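Local coordinates for putative uncharacterized protein (Pyrococcus furiosus, PDB 3V68) that is a two-repeat DUF2666 family protein whose biological role is not established, but which probably binds double-stranded DNA, at residues S37-K51 with P159-N171. Residues are numbered along the deposited sequence; the frame is centred on the assembly and turned at random.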
ATOM      1  N   SER A  37      -7.627  -0.481   2.363  1.00  9.27           N
ATOM      2  CA  SER A  37      -6.319  -0.292   1.730  1.00  9.35           C
ATOM      3  C   SER A  37      -5.849   1.158   1.854  1.00  9.22           C
ATOM      4  O   SER A  37      -4.723   1.419   2.279  1.00  9.42           O
ATOM      5  CB  SER A  37      -6.368  -0.710   0.257  1.00  9.06           C
ATOM      6  OG  SER A  37      -5.189  -0.311  -0.426  1.00  9.92           O
ATOM      7  N   ASN A  38      -6.717   2.104   1.505  1.00  9.57           N
ATOM      8  CA  ASN A  38      -6.365   3.523   1.581  1.00 10.01           C
ATOM      9  C   ASN A  38      -6.020   3.944   3.011  1.00 10.43           C
ATOM     10  O   ASN A  38      -5.056   4.683   3.241  1.00 11.05           O
ATOM     11  CB  ASN A  38      -7.517   4.391   1.063  1.00 10.14           C
ATOM     12  CG  ASN A  38      -7.803   4.180  -0.418  1.00 10.07           C
ATOM     13  OD1 ASN A  38      -6.966   3.675  -1.171  1.00 10.84           O
ATOM     14  ND2 ASN A  38      -9.001   4.572  -0.842  1.00 11.22           N
ATOM     15  N   THR A  39      -6.801   3.438   3.960  1.00 10.36           N
ATOM     16  CA  THR A  39      -6.661   3.788   5.375  1.00 10.59           C
ATOM     17  C   THR A  39      -5.368   3.250   5.973  1.00 10.49           C
ATOM     18  O   THR A  39      -4.592   4.008   6.558  1.00 10.88           O
ATOM     19  CB  THR A  39      -7.875   3.303   6.183  1.00 10.92           C
ATOM     20  OG1 THR A  39      -9.065   3.839   5.593  1.00 11.33           O
ATOM     21  CG2 THR A  39      -7.792   3.770   7.642  1.00 11.63           C
ATOM     22  N   VAL A  40      -5.131   1.949   5.830  1.00 10.35           N
ATOM     23  CA  VAL A  40      -3.937   1.362   6.436  1.00 10.35           C
ATOM     24  C   VAL A  40      -2.659   1.872   5.774  1.00 10.44           C
ATOM     25  O   VAL A  40      -1.651   2.092   6.450  1.00 10.57           O
ATOM     26  CB  VAL A  40      -3.986  -0.182   6.521  1.00 10.35           C
ATOM     27  CG1 VAL A  40      -5.219  -0.628   7.295  1.00 11.01           C
ATOM     28  CG2 VAL A  40      -3.951  -0.833   5.138  1.00  9.67           C
ATOM     29  N   SER A  41      -2.707   2.092   4.463  1.00 10.60           N
ATOM     30  CA  SER A  41      -1.537   2.598   3.742  1.00 11.17           C
ATOM     31  C   SER A  41      -1.156   3.996   4.217  1.00 11.60           C
ATOM     32  O   SER A  41       0.027   4.315   4.322  1.00 12.04           O
ATOM     33  CB  SER A  41      -1.783   2.601   2.240  1.00 10.83           C
ATOM     34  OG  SER A  41      -1.902   1.279   1.748  1.00 12.00           O
ATOM     35  N   SER A  42      -2.161   4.810   4.524  1.00 11.92           N
ATOM     36  CA  SER A  42      -1.932   6.178   4.994  1.00 12.83           C
ATOM     37  C   SER A  42      -1.287   6.217   6.381  1.00 12.78           C
ATOM     38  O   SER A  42      -0.597   7.178   6.724  1.00 13.18           O
ATOM     39  CB  SER A  42      -3.241   6.976   5.000  1.00 12.96           C
ATOM     40  OG  SER A  42      -4.055   6.651   6.113  1.00 16.24           O
ATOM     41  N   LYS A  43      -1.509   5.163   7.164  1.00 12.80           N
ATOM     42  CA  LYS A  43      -1.026   5.099   8.546  1.00 13.22           C
ATOM     43  C   LYS A  43       0.320   4.407   8.729  1.00 13.30           C
ATOM     44  O   LYS A  43       0.976   4.599   9.752  1.00 13.53           O
ATOM     45  CB  LYS A  43      -2.068   4.442   9.456  1.00 13.34           C
ATOM     46  CG  LYS A  43      -3.326   5.272   9.674  1.00 14.08           C
ATOM     47  CD  LYS A  43      -3.053   6.530  10.491  1.00 17.37           C
ATOM     48  CE  LYS A  43      -4.339   7.291  10.753  1.00 18.74           C
ATOM     49  NZ  LYS A  43      -4.082   8.554  11.499  1.00 21.80           N
ATOM     50  N   ILE A  44       0.728   3.600   7.750  1.00 13.33           N
ATOM     51  CA  ILE A  44       1.991   2.863   7.840  1.00 13.14           C
ATOM     52  C   ILE A  44       3.200   3.757   8.176  1.00 13.24           C
ATOM     53  O   ILE A  44       3.980   3.411   9.063  1.00 13.35           O
ATOM     54  CB  ILE A  44       2.262   2.013   6.569  1.00 13.02           C
ATOM     55  CG1 ILE A  44       1.350   0.787   6.549  1.00 13.17           C
ATOM     56  CG2 ILE A  44       3.732   1.578   6.497  1.00 13.27           C
ATOM     57  CD1 ILE A  44       1.262   0.105   5.205  1.00 14.16           C
ATOM     58  N   PRO A  45       3.360   4.902   7.475  1.00 13.43           N
ATOM     59  CA  PRO A  45       4.548   5.728   7.724  1.00 13.58           C
ATOM     60  C   PRO A  45       4.725   6.169   9.179  1.00 14.00           C
ATOM     61  O   PRO A  45       5.859   6.260   9.655  1.00 14.54           O
ATOM     62  CB  PRO A  45       4.318   6.941   6.819  1.00 13.55           C
ATOM     63  CG  PRO A  45       3.509   6.394   5.701  1.00 13.76           C
ATOM     64  CD  PRO A  45       2.553   5.462   6.374  1.00 13.33           C
ATOM     65  N   GLY A  46       3.618   6.413   9.879  1.00 14.36           N
ATOM     66  CA  GLY A  46       3.657   6.786  11.297  1.00 14.51           C
ATOM     67  C   GLY A  46       4.163   5.699  12.231  1.00 14.88           C
ATOM     68  O   GLY A  46       4.404   5.954  13.416  1.00 15.58           O
ATOM     69  N   TYR A  47       4.324   4.489  11.699  1.00 14.51           N
ATOM     70  CA  TYR A  47       4.793   3.344  12.476  1.00 14.34           C
ATOM     71  C   TYR A  47       6.187   2.879  12.054  1.00 14.31           C
ATOM     72  O   TYR A  47       6.659   1.831  12.501  1.00 14.51           O
ATOM     73  CB  TYR A  47       3.789   2.187  12.383  1.00 14.35           C
ATOM     74  CG  TYR A  47       2.508   2.458  13.133  1.00 14.12           C
ATOM     75  CD1 TYR A  47       2.446   2.308  14.517  1.00 15.83           C
ATOM     76  CD2 TYR A  47       1.364   2.874  12.460  1.00 14.60           C
ATOM     77  CE1 TYR A  47       1.276   2.571  15.214  1.00 16.29           C
ATOM     78  CE2 TYR A  47       0.189   3.137  13.143  1.00 15.54           C
ATOM     79  CZ  TYR A  47       0.151   2.984  14.517  1.00 17.36           C
ATOM     80  OH  TYR A  47      -1.018   3.244  15.189  1.00 18.12           O
ATOM     81  N   LEU A  48       6.842   3.664  11.199  1.00 14.09           N
ATOM     82  CA  LEU A  48       8.168   3.301  10.681  1.00 14.48           C
ATOM     83  C   LEU A  48       9.312   4.068  11.345  1.00 14.75           C
ATOM     84  O   LEU A  48      10.481   3.827  11.036  1.00 14.64           O
ATOM     85  CB  LEU A  48       8.219   3.495   9.161  1.00 14.30           C
ATOM     86  CG  LEU A  48       7.316   2.610   8.290  1.00 13.63           C
ATOM     87  CD1 LEU A  48       7.384   3.075   6.841  1.00 14.00           C
ATOM     88  CD2 LEU A  48       7.685   1.139   8.397  1.00 13.98           C
ATOM     89  N   GLY A  49       8.966   4.967  12.264  1.00 15.52           N
ATOM     90  CA  GLY A  49       9.912   5.922  12.852  1.00 16.58           C
ATOM     91  C   GLY A  49      11.091   5.379  13.646  1.00 17.34           C
ATOM     92  O   GLY A  49      12.085   6.088  13.836  1.00 17.95           O
ATOM     93  N   GLU A  50      10.989   4.135  14.114  1.00 17.83           N
ATOM     94  CA  GLU A  50      12.087   3.481  14.835  1.00 18.29           C
ATOM     95  C   GLU A  50      13.271   3.201  13.904  1.00 18.25           C
ATOM     96  O   GLU A  50      14.423   3.181  14.349  1.00 18.60           O
ATOM     97  CB  GLU A  50      11.618   2.169  15.490  1.00 18.62           C
ATOM     98  CG  GLU A  50      10.519   2.325  16.553  1.00 20.22           C
ATOM     99  CD  GLU A  50       9.671   1.064  16.765  1.00 21.57           C
ATOM    100  OE1 GLU A  50       9.587   0.206  15.854  1.00 20.80           O
ATOM    101  OE2 GLU A  50       9.064   0.937  17.852  1.00 23.22           O
ATOM    102  N   LYS A  51      12.983   3.003  12.616  1.00 17.53           N
ATOM    103  CA  LYS A  51      13.986   2.565  11.640  1.00 17.34           C
ATOM    104  C   LYS A  51      14.164   3.503  10.445  1.00 16.91           C
ATOM    105  O   LYS A  51      15.179   3.437   9.748  1.00 17.07           O
ATOM    106  CB  LYS A  51      13.650   1.156  11.126  1.00 17.59           C
ATOM    107  CG  LYS A  51      13.593   0.052  12.193  1.00 18.46           C
ATOM    108  CD  LYS A  51      14.867  -0.023  13.024  1.00 19.10           C
ATOM    109  CE  LYS A  51      16.097  -0.284  12.167  1.00 20.38           C
ATOM    110  NZ  LYS A  51      17.289  -0.554  13.015  1.00 21.23           N
ATOM    111  N   PRO A 159       6.352  -3.235  19.419  1.00 22.34           N
ATOM    112  CA  PRO A 159       7.191  -2.507  18.467  1.00 21.69           C
ATOM    113  C   PRO A 159       6.330  -1.835  17.404  1.00 20.93           C
ATOM    114  O   PRO A 159       5.434  -2.476  16.838  1.00 20.63           O
ATOM    115  CB  PRO A 159       8.049  -3.607  17.831  1.00 21.70           C
ATOM    116  CG  PRO A 159       7.982  -4.758  18.780  1.00 22.24           C
ATOM    117  CD  PRO A 159       6.630  -4.682  19.406  1.00 22.37           C
ATOM    118  N   LEU A 160       6.581  -0.552  17.158  1.00 20.26           N
ATOM    119  CA  LEU A 160       5.844   0.195  16.141  1.00 19.58           C
ATOM    120  C   LEU A 160       5.982  -0.446  14.770  1.00 18.88           C
ATOM    121  O   LEU A 160       5.020  -0.499  14.005  1.00 18.34           O
ATOM    122  CB  LEU A 160       6.294   1.659  16.098  1.00 19.99           C
ATOM    123  CG  LEU A 160       5.386   2.720  16.739  1.00 21.22           C
ATOM    124  CD1 LEU A 160       4.686   2.237  18.010  1.00 21.43           C
ATOM    125  CD2 LEU A 160       6.151   4.011  16.992  1.00 21.57           C
ATOM    126  N   LEU A 161       7.178  -0.951  14.477  1.00 18.10           N
ATOM    127  CA  LEU A 161       7.447  -1.606  13.204  1.00 17.63           C
ATOM    128  C   LEU A 161       6.581  -2.848  12.995  1.00 17.46           C
ATOM    129  O   LEU A 161       6.302  -3.226  11.858  1.00 17.07           O
ATOM    130  CB  LEU A 161       8.934  -1.963  13.074  1.00 17.90           C
ATOM    131  CG  LEU A 161       9.452  -2.071  11.638  1.00 18.67           C
ATOM    132  CD1 LEU A 161       9.654  -0.697  11.034  1.00 19.57           C
ATOM    133  CD2 LEU A 161      10.744  -2.859  11.587  1.00 19.45           C
ATOM    134  N   ASP A 162       6.152  -3.475  14.088  1.00 17.22           N
ATOM    135  CA  ASP A 162       5.288  -4.643  13.981  1.00 17.05           C
ATOM    136  C   ASP A 162       3.865  -4.255  13.605  1.00 16.35           C
ATOM    137  O   ASP A 162       3.194  -4.981  12.868  1.00 16.41           O
ATOM    138  CB  ASP A 162       5.290  -5.473  15.259  1.00 17.45           C
ATOM    139  CG  ASP A 162       4.714  -6.853  15.034  1.00 19.22           C
ATOM    140  OD1 ASP A 162       4.952  -7.412  13.941  1.00 21.45           O
ATOM    141  OD2 ASP A 162       4.015  -7.363  15.933  1.00 21.23           O
ATOM    142  N   ILE A 163       3.421  -3.109  14.110  1.00 15.43           N
ATOM    143  CA  ILE A 163       2.145  -2.533  13.702  1.00 14.51           C
ATOM    144  C   ILE A 163       2.216  -2.182  12.216  1.00 14.06           C
ATOM    145  O   ILE A 163       1.295  -2.488  11.456  1.00 13.98           O
ATOM    146  CB  ILE A 163       1.760  -1.308  14.561  1.00 14.67           C
ATOM    147  CG1 ILE A 163       1.711  -1.699  16.045  1.00 15.13           C
ATOM    148  CG2 ILE A 163       0.419  -0.736  14.111  1.00 15.13           C
ATOM    149  CD1 ILE A 163       1.635  -0.524  16.993  1.00 16.15           C
ATOM    150  N   ALA A 164       3.330  -1.576  11.803  1.00 13.71           N
ATOM    151  CA  ALA A 164       3.572  -1.296  10.387  1.00 13.51           C
ATOM    152  C   ALA A 164       3.456  -2.560   9.538  1.00 13.65           C
ATOM    153  O   ALA A 164       2.850  -2.533   8.467  1.00 13.62           O
ATOM    154  CB  ALA A 164       4.935  -0.657  10.190  1.00 13.67           C
ATOM    155  N   ARG A 165       4.046  -3.654  10.020  1.00 13.55           N
ATOM    156  CA  ARG A 165       4.015  -4.932   9.304  1.00 13.56           C
ATOM    157  C   ARG A 165       2.587  -5.439   9.124  1.00 13.07           C
ATOM    158  O   ARG A 165       2.207  -5.855   8.025  1.00 12.93           O
ATOM    159  CB  ARG A 165       4.851  -5.995  10.024  1.00 13.82           C
ATOM    160  CG  ARG A 165       5.061  -7.259   9.202  1.00 16.23           C
ATOM    161  CD  ARG A 165       5.452  -8.461  10.055  1.00 19.91           C
ATOM    162  NE  ARG A 165       4.602  -8.622  11.233  1.00 22.28           N
ATOM    163  CZ  ARG A 165       3.377  -9.147  11.234  1.00 24.26           C
ATOM    164  NH1 ARG A 165       2.810  -9.577  10.110  1.00 24.27           N
ATOM    165  NH2 ARG A 165       2.708  -9.235  12.375  1.00 25.19           N
ATOM    166  N   LEU A 166       1.812  -5.409  10.207  1.00 12.77           N
ATOM    167  CA  LEU A 166       0.428  -5.876  10.181  1.00 12.56           C
ATOM    168  C   LEU A 166      -0.412  -5.025   9.240  1.00 11.90           C
ATOM    169  O   LEU A 166      -1.205  -5.554   8.457  1.00 12.07           O
ATOM    170  CB  LEU A 166      -0.190  -5.890  11.583  1.00 12.93           C
ATOM    171  CG  LEU A 166      -1.555  -6.587  11.667  1.00 14.32           C
ATOM    172  CD1 LEU A 166      -1.440  -8.078  11.359  1.00 16.09           C
ATOM    173  CD2 LEU A 166      -2.192  -6.361  13.030  1.00 15.28           C
ATOM    174  N   LEU A 167      -0.234  -3.709   9.316  1.00 11.73           N
ATOM    175  CA  LEU A 167      -0.940  -2.797   8.419  1.00 11.19           C
ATOM    176  C   LEU A 167      -0.589  -3.066   6.954  1.00 10.95           C
ATOM    177  O   LEU A 167      -1.470  -3.081   6.094  1.00 10.42           O
ATOM    178  CB  LEU A 167      -0.649  -1.340   8.785  1.00 11.42           C
ATOM    179  CG  LEU A 167      -1.213  -0.832  10.116  1.00 11.05           C
ATOM    180  CD1 LEU A 167      -0.634   0.536  10.414  1.00 12.28           C
ATOM    181  CD2 LEU A 167      -2.737  -0.777  10.088  1.00 12.62           C
ATOM    182  N   ALA A 168       0.693  -3.302   6.678  1.00 10.75           N
ATOM    183  CA  ALA A 168       1.141  -3.644   5.328  1.00 10.64           C
ATOM    184  C   ALA A 168       0.541  -4.967   4.846  1.00 10.64           C
ATOM    185  O   ALA A 168       0.149  -5.087   3.679  1.00 10.46           O
ATOM    186  CB  ALA A 168       2.672  -3.684   5.262  1.00 10.72           C
ATOM    187  N   SER A 169       0.472  -5.943   5.750  1.00 10.77           N
ATOM    188  CA  SER A 169      -0.126  -7.247   5.461  1.00 10.78           C
ATOM    189  C   SER A 169      -1.617  -7.126   5.152  1.00 10.15           C
ATOM    190  O   SER A 169      -2.118  -7.771   4.232  1.00 10.68           O
ATOM    191  CB  SER A 169       0.096  -8.212   6.628  1.00 11.21           C
ATOM    192  OG  SER A 169      -0.280  -9.531   6.265  1.00 12.32           O
ATOM    193  N   ILE A 170      -2.318  -6.290   5.917  1.00  9.96           N
ATOM    194  CA  ILE A 170      -3.737  -6.033   5.672  1.00  9.48           C
ATOM    195  C   ILE A 170      -3.923  -5.365   4.311  1.00  9.30           C
ATOM    196  O   ILE A 170      -4.821  -5.732   3.550  1.00  9.67           O
ATOM    197  CB  ILE A 170      -4.363  -5.186   6.801  1.00  9.39           C
ATOM    198  CG1 ILE A 170      -4.475  -6.030   8.073  1.00  9.39           C
ATOM    199  CG2 ILE A 170      -5.743  -4.648   6.388  1.00  9.53           C
ATOM    200  CD1 ILE A 170      -4.705  -5.231   9.339  1.00 10.08           C
ATOM    201  N   ASN A 171      -3.052  -4.410   3.990  1.00  9.72           N
ATOM    202  CA  ASN A 171      -3.104  -3.762   2.690  1.00  9.48           C
ATOM    203  C   ASN A 171      -2.939  -4.779   1.563  1.00  9.76           C
ATOM    204  O   ASN A 171      -3.652  -4.725   0.564  1.00 10.04           O
ATOM    205  CB  ASN A 171      -2.028  -2.679   2.587  1.00  9.40           C
ATOM    206  CG  ASN A 171      -2.089  -1.925   1.276  1.00 10.21           C
ATOM    207  OD1 ASN A 171      -1.114  -1.893   0.511  1.00 12.34           O
ATOM    208  ND2 ASN A 171      -3.228  -1.310   1.007  1.00  8.02           N
TER
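Glu50 receives the first two backbone N-H groups of helix 160-181 with its carboxylate, just after Pro159 at the N-cap position. Leu160 N reaches OE2 at 3.0 Å on its syn side, about 30° out of the carboxylate plane, while Leu161 N meets OE1, also at 3.0 Å, from above that plane. Two N-H groups that have no carbonyl of their own helix to bond are thus satisfied, and the negative charge probably gains from the positive end of the helix dipole. At the other end of the contact, Asn171, its CG anti to the backbone N (chi1 -177°), swings its amide across to helix 26-43, where ND2 makes a weak, bent hydrogen bond of 2.6 Å to Ser37 OG. Ser41 OG turns back into its own helix, giving its proton to Ser37 O at 2.9 Å; that carbonyl also accepts from Ser41 N on the opposite face of its plane.

Between these polar ends the packing is apolar. Ile163 CG2 sits over the centre of the Tyr47 ring, a CH-pi contact of 3.6 Å to the centroid, and Leu167 CD1 reaches CD2 of the same ring at 3.7 Å. The Tyr47 OH hydrogen-bonds to His12 ND1. Replacing Tyr47 by an alanine would probably open a gap over Ile163 and beside Leu167 and leave His12 ND1 without its hydroxyl partner. Farther along, Val40 CG1 meets Leu167 CD2.

Helices 26-43 and 160-181 run nearly antiparallel here (segments 37-43 and 160-171: 153°, axes 8.7 Å apart), bringing together the two DUF2666 repeats of the chain; Ile163 and Ile170 also touch strand 146-153, Leu48 rests on helix 91-110, and Leu161 packs against helix 241-248.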